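Long-range contact in putative tetR-family transcriptional regulator (Streptomyces coelicolor, PDB 3FIW), which probably binds operator DNA through an N-terminal helix-turn-helix and acts as a transcriptional repressor, as is general for TetR-family regulators: residues A[85-99]-A[132-145]. Residues are numbered along the deposited sequence; the frame is centred on the assembly and turned at random.
Sequences AAEPLPEPGEDWHGW and RVRRKMDFLVASGV
Phe-139 presents one ring face to Pro-90, whose CB lies 3.5 Å from the ring centroid and close to its normal, a CH-pi contact; Ser-143 OG sits over the opposite face. At the ring's rim, near its plane, comes Glu-94 O, 3.4 Å from Phe-139 CZ. The ring's own edge points at the face of Trp-99, the centroids of the Phe-139 ring and the Trp-99 five-membered ring 5.4 Å apart and the planes at 66°, an edge-to-face pair. Pro-90 CG rests on that same indole face, so the proline is wedged between both aromatics. The Trp-96 indole is sandwiched between His-97 CB and Val-145 CG2, the latter 3.8 Å from the centroid of its six-membered ring. With CG anti to the backbone N (chi1 168°), the Phe-139 ring reaches out to residues 90-96. With an alanine here, Pro-90 would probably lose the ring it lies on and Trp-99 its edge-on partner. Leu-140 CD2 extends the apolar patch, 3.6 Å from Trp-96 CE3. The extended chain of Lys-136 passes the Trp-99 indole with CD at the edge, in the ring plane, and CG 3.4 Å from Trp-99 CZ2; its NZ is hydrogen-bonded to Asn-103.

At the other end, the Arg-132 guanidinium has Leu-89 CD2 over one face and Ala-85 O over the other, the latter too poorly angled for a hydrogen bond. In its plane, NH2 donates to Glu-87 O (2.8 Å, 158° at the hydrogen), and a water links NH1 to that same oxygen. The loop leading into helix 96-112 is thus strapped along helix 130-142 within the C-terminal domain, close to where Val-208 of the second subunit packs on Trp-96 and Val-145. The chemistry implies division of labour: aromatic and proline packing holds one end, while direct and water-mediated arginine bonds to a single carbonyl fix the other.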
loop_
_atom_site.group_PDB
_atom_site.type_symbol
_atom_site.label_atom_id
_atom_site.label_comp_id
_atom_site.label_asym_id
_atom_site.label_seq_id
_atom_site.Cartn_x
_atom_site.Cartn_y
_atom_site.Cartn_z
ATOM N N ALA A 85 17.689 5.173 6.421
ATOM C CA ALA A 85 18.481 6.388 6.620
ATOM C C ALA A 85 19.942 6.108 6.791
ATOM O O ALA A 85 20.780 6.999 6.656
ATOM C CB ALA A 85 17.961 7.160 7.823
ATOM N N ALA A 86 20.272 4.873 7.140
ATOM C CA ALA A 86 21.687 4.502 7.289
ATOM C C ALA A 86 22.399 4.277 5.951
ATOM O O ALA A 86 23.604 4.082 5.935
ATOM C CB ALA A 86 21.823 3.251 8.164
ATOM N N GLU A 87 21.670 4.274 4.829
ATOM C CA GLU A 87 22.299 3.983 3.531
ATOM C C GLU A 87 23.116 5.158 3.020
ATOM O O GLU A 87 22.725 6.296 3.246
ATOM C CB GLU A 87 21.235 3.636 2.502
ATOM C CG GLU A 87 20.536 2.353 2.816
ATOM C CD GLU A 87 21.333 1.174 2.403
ATOM O OE1 GLU A 87 21.514 0.993 1.181
ATOM O OE2 GLU A 87 21.771 0.407 3.274
ATOM N N PRO A 88 24.229 4.892 2.296
ATOM C CA PRO A 88 24.994 6.039 1.750
ATOM C C PRO A 88 24.137 6.840 0.767
ATOM O O PRO A 88 23.283 6.280 0.064
ATOM C CB PRO A 88 26.162 5.390 1.008
ATOM C CG PRO A 88 26.133 3.921 1.345
ATOM C CD PRO A 88 24.797 3.581 1.913
ATOM N N LEU A 89 24.316 8.144 0.786
ATOM C CA LEU A 89 23.719 9.038 -0.191
ATOM C C LEU A 89 24.423 8.905 -1.548
ATOM O O LEU A 89 25.644 8.615 -1.627
ATOM C CB LEU A 89 23.785 10.497 0.307
ATOM C CG LEU A 89 22.870 10.822 1.497
ATOM C CD1 LEU A 89 23.124 12.181 2.114
ATOM C CD2 LEU A 89 21.396 10.634 1.141
ATOM N N PRO A 90 23.678 9.168 -2.627
ATOM C CA PRO A 90 24.286 8.976 -3.931
ATOM C C PRO A 90 25.377 10.051 -4.213
ATOM O O PRO A 90 25.238 11.188 -3.765
ATOM C CB PRO A 90 23.098 9.115 -4.886
ATOM C CG PRO A 90 22.066 9.919 -4.151
ATOM C CD PRO A 90 22.288 9.679 -2.702
ATOM N N GLU A 91 26.447 9.677 -4.922
ATOM C CA GLU A 91 27.474 10.624 -5.305
ATOM C C GLU A 91 27.460 10.856 -6.783
ATOM O O GLU A 91 27.360 9.907 -7.549
ATOM C CB GLU A 91 28.850 10.118 -4.939
ATOM C CG GLU A 91 29.360 10.660 -3.624
ATOM C CD GLU A 91 30.071 9.587 -2.820
ATOM O OE1 GLU A 91 29.829 8.374 -3.074
ATOM O OE2 GLU A 91 30.861 9.955 -1.926
ATOM N N PRO A 92 27.560 12.132 -7.192
ATOM C CA PRO A 92 27.892 12.539 -8.560
ATOM C C PRO A 92 28.844 11.589 -9.271
ATOM O O PRO A 92 29.901 11.189 -8.734
ATOM C CB PRO A 92 28.578 13.893 -8.336
ATOM C CG PRO A 92 27.700 14.472 -7.307
ATOM C CD PRO A 92 27.342 13.328 -6.349
ATOM N N GLY A 93 28.451 11.230 -10.482
ATOM C CA GLY A 93 29.243 10.303 -11.239
ATOM C C GLY A 93 28.666 8.912 -11.135
ATOM O O GLY A 93 28.909 8.104 -12.028
ATOM N N GLU A 94 27.918 8.593 -10.073
ATOM C CA GLU A 94 27.403 7.228 -10.054
ATOM C C GLU A 94 26.173 7.131 -10.912
ATOM O O GLU A 94 25.522 8.147 -11.195
ATOM C CB GLU A 94 27.261 6.592 -8.673
ATOM C CG GLU A 94 26.105 7.032 -7.863
ATOM C CD GLU A 94 26.035 6.299 -6.547
ATOM O OE1 GLU A 94 25.428 5.196 -6.504
ATOM O OE2 GLU A 94 26.571 6.828 -5.559
ATOM N N ASP A 95 25.936 5.908 -11.382
ATOM C CA ASP A 95 24.849 5.589 -12.286
ATOM C C ASP A 95 23.536 5.871 -11.535
ATOM O O ASP A 95 23.222 5.197 -10.544
ATOM C CB ASP A 95 24.965 4.119 -12.727
ATOM C CG ASP A 95 23.752 3.640 -13.482
ATOM O OD1 ASP A 95 23.160 4.465 -14.209
ATOM O OD2 ASP A 95 23.386 2.439 -13.345
ATOM N N TRP A 96 22.801 6.885 -12.001
ATOM C CA TRP A 96 21.610 7.341 -11.331
ATOM C C TRP A 96 20.566 6.240 -11.419
ATOM O O TRP A 96 19.677 6.220 -10.615
ATOM C CB TRP A 96 21.024 8.610 -11.969
ATOM C CG TRP A 96 20.265 8.354 -13.282
ATOM C CD1 TRP A 96 20.739 8.557 -14.562
ATOM C CD2 TRP A 96 18.933 7.811 -13.428
ATOM N NE1 TRP A 96 19.793 8.197 -15.465
ATOM C CE2 TRP A 96 18.674 7.726 -14.807
ATOM C CE3 TRP A 96 17.929 7.381 -12.512
ATOM C CZ2 TRP A 96 17.453 7.231 -15.316
ATOM C CZ3 TRP A 96 16.708 6.879 -13.013
ATOM C CH2 TRP A 96 16.484 6.816 -14.419
ATOM N N HIS A 97 20.676 5.399 -12.448
ATOM C CA HIS A 97 19.691 4.381 -12.799
ATOM C C HIS A 97 19.742 3.230 -11.798
ATOM O O HIS A 97 18.717 2.875 -11.254
ATOM C CB HIS A 97 19.896 3.904 -14.247
ATOM C CG HIS A 97 18.799 3.033 -14.777
ATOM N ND1 HIS A 97 18.086 2.147 -13.987
ATOM C CD2 HIS A 97 18.338 2.854 -16.043
ATOM C CE1 HIS A 97 17.217 1.489 -14.739
ATOM N NE2 HIS A 97 17.335 1.913 -15.987
ATOM N N GLY A 98 20.928 2.662 -11.594
ATOM C CA GLY A 98 21.200 1.646 -10.586
ATOM C C GLY A 98 20.965 2.120 -9.162
ATOM O O GLY A 98 20.471 1.348 -8.343
ATOM N N TRP A 99 21.326 3.367 -8.854
ATOM C CA TRP A 99 21.035 3.951 -7.566
ATOM C C TRP A 99 19.524 4.033 -7.350
ATOM O O TRP A 99 19.012 3.652 -6.290
ATOM C CB TRP A 99 21.611 5.344 -7.411
ATOM C CG TRP A 99 21.117 5.985 -6.099
ATOM C CD1 TRP A 99 21.692 5.866 -4.856
ATOM C CD2 TRP A 99 19.916 6.771 -5.907
ATOM N NE1 TRP A 99 20.934 6.538 -3.917
ATOM C CE2 TRP A 99 19.862 7.123 -4.537
ATOM C CE3 TRP A 99 18.917 7.242 -6.763
ATOM C CZ2 TRP A 99 18.836 7.899 -4.006
ATOM C CZ3 TRP A 99 17.894 8.011 -6.241
ATOM C CH2 TRP A 99 17.854 8.335 -4.877
ATOM N N ARG A 132 18.050 14.721 3.382
ATOM C CA ARG A 132 18.275 13.511 2.584
ATOM C C ARG A 132 17.424 13.481 1.317
ATOM O O ARG A 132 17.902 13.074 0.259
ATOM C CB ARG A 132 17.989 12.246 3.406
ATOM C CG ARG A 132 19.036 11.939 4.461
ATOM C CD ARG A 132 18.808 10.561 5.087
ATOM N NE ARG A 132 19.127 9.509 4.134
ATOM C CZ ARG A 132 20.317 8.941 4.018
ATOM N NH1 ARG A 132 21.315 9.307 4.827
ATOM N NH2 ARG A 132 20.511 8.001 3.092
ATOM N N VAL A 133 16.154 13.877 1.428
ATOM C CA VAL A 133 15.250 13.876 0.271
ATOM C C VAL A 133 15.781 14.854 -0.786
ATOM O O VAL A 133 15.712 14.580 -1.978
ATOM C CB VAL A 133 13.794 14.216 0.684
ATOM C CG1 VAL A 133 12.893 14.405 -0.545
ATOM C CG2 VAL A 133 13.222 13.134 1.627
ATOM N N ARG A 134 16.338 15.975 -0.331
ATOM C CA ARG A 134 16.826 17.024 -1.223
ATOM C C ARG A 134 18.125 16.623 -1.890
ATOM O O ARG A 134 18.362 16.985 -3.036
ATOM C CB ARG A 134 17.021 18.339 -0.451
ATOM C CG ARG A 134 17.459 19.566 -1.288
ATOM C CD ARG A 134 16.298 20.136 -2.118
ATOM N NE ARG A 134 16.317 19.771 -3.547
ATOM C CZ ARG A 134 15.342 19.117 -4.198
ATOM N NH1 ARG A 134 14.228 18.717 -3.569
ATOM N NH2 ARG A 134 15.477 18.870 -5.504
ATOM N N ARG A 135 18.969 15.888 -1.169
ATOM C CA ARG A 135 20.268 15.450 -1.709
ATOM C C ARG A 135 20.078 14.369 -2.805
ATOM O O ARG A 135 20.724 14.414 -3.866
ATOM C CB ARG A 135 21.210 14.962 -0.594
ATOM C CG ARG A 135 21.631 16.047 0.414
ATOM C CD ARG A 135 23.023 15.809 0.985
ATOM N NE ARG A 135 23.248 16.657 2.159
ATOM C CZ ARG A 135 24.061 17.721 2.210
ATOM N NH1 ARG A 135 24.792 18.100 1.156
ATOM N NH2 ARG A 135 24.160 18.403 3.347
ATOM N N LYS A 136 19.177 13.431 -2.522
ATOM C CA LYS A 136 18.753 12.403 -3.473
ATOM C C LYS A 136 18.156 13.044 -4.716
ATOM O O LYS A 136 18.524 12.701 -5.831
ATOM C CB LYS A 136 17.751 11.455 -2.814
ATOM C CG LYS A 136 18.356 10.514 -1.833
ATOM C CD LYS A 136 17.279 9.635 -1.190
ATOM C CE LYS A 136 17.879 8.785 -0.087
ATOM N NZ LYS A 136 16.807 7.987 0.524
HETATM N N MSE A 137 17.256 14.006 -4.524
HETATM C CA MSE A 137 16.674 14.705 -5.654
HETATM C C MSE A 137 17.706 15.472 -6.471
HETATM O O MSE A 137 17.659 15.397 -7.697
HETATM C CB MSE A 137 15.577 15.646 -5.208
HETATM C CG MSE A 137 14.575 15.914 -6.312
HETATM SE SE MSE A 137 13.537 14.280 -6.648
HETATM C CE MSE A 137 12.594 13.967 -4.934
ATOM N N ASP A 138 18.622 16.199 -5.801
ATOM C CA ASP A 138 19.716 16.927 -6.465
ATOM C C ASP A 138 20.581 16.022 -7.313
ATOM O O ASP A 138 20.933 16.369 -8.444
ATOM C CB ASP A 138 20.609 17.641 -5.443
ATOM C CG ASP A 138 19.966 18.910 -4.880
ATOM O OD1 ASP A 138 20.442 19.389 -3.805
ATOM O OD2 ASP A 138 18.993 19.414 -5.522
ATOM N N PHE A 139 20.925 14.860 -6.767
ATOM C CA PHE A 139 21.650 13.843 -7.520
ATOM C C PHE A 139 20.952 13.429 -8.820
ATOM O O PHE A 139 21.615 13.272 -9.842
ATOM C CB PHE A 139 21.882 12.618 -6.643
ATOM C CG PHE A 139 22.368 11.433 -7.403
ATOM C CD1 PHE A 139 23.707 11.361 -7.834
ATOM C CD2 PHE A 139 21.485 10.420 -7.751
ATOM C CE1 PHE A 139 24.177 10.247 -8.572
ATOM C CE2 PHE A 139 21.918 9.299 -8.458
ATOM C CZ PHE A 139 23.288 9.208 -8.874
ATOM N N LEU A 140 19.630 13.228 -8.765
ATOM C CA LEU A 140 18.848 12.800 -9.927
ATOM C C LEU A 140 18.795 13.933 -10.955
ATOM O O LEU A 140 18.914 13.714 -12.160
ATOM C CB LEU A 140 17.425 12.357 -9.513
ATOM C CG LEU A 140 17.241 10.966 -8.877
ATOM C CD1 LEU A 140 15.822 10.772 -8.398
ATOM C CD2 LEU A 140 17.628 9.851 -9.886
ATOM N N VAL A 141 18.600 15.146 -10.475
ATOM C CA VAL A 141 18.630 16.325 -11.359
ATOM C C VAL A 141 20.021 16.514 -11.981
ATOM O O VAL A 141 20.124 16.711 -13.190
ATOM C CB VAL A 141 18.193 17.605 -10.618
ATOM C CG1 VAL A 141 18.371 18.890 -11.509
ATOM C CG2 VAL A 141 16.763 17.468 -10.058
ATOM N N ALA A 142 21.084 16.457 -11.174
ATOM C CA ALA A 142 22.441 16.564 -11.717
ATOM C C ALA A 142 22.826 15.394 -12.643
ATOM O O ALA A 142 23.772 15.501 -13.403
ATOM C CB ALA A 142 23.485 16.779 -10.611
ATOM N N SER A 143 22.069 14.298 -12.604
ATOM C CA SER A 143 22.309 13.157 -13.490
ATOM C C SER A 143 21.553 13.325 -14.815
ATOM O O SER A 143 21.674 12.504 -15.719
ATOM C CB SER A 143 21.916 11.842 -12.797
ATOM O OG SER A 143 22.578 11.738 -11.546
ATOM N N GLY A 144 20.770 14.386 -14.923
ATOM C CA GLY A 144 20.036 14.623 -16.147
ATOM C C GLY A 144 18.581 14.203 -16.130
ATOM O O GLY A 144 17.891 14.420 -17.118
ATOM N N VAL A 145 18.103 13.583 -15.041
ATOM C CA VAL A 145 16.664 13.372 -14.851
ATOM C C VAL A 145 15.939 14.721 -14.622
ATOM O O VAL A 145 16.265 15.455 -13.688
ATOM C CB VAL A 145 16.342 12.368 -13.656
ATOM C CG1 VAL A 145 14.851 12.048 -13.613
ATOM C CG2 VAL A 145 17.189 11.071 -13.728
HETATM O O HOH W 1 24.355 8.621 4.652
#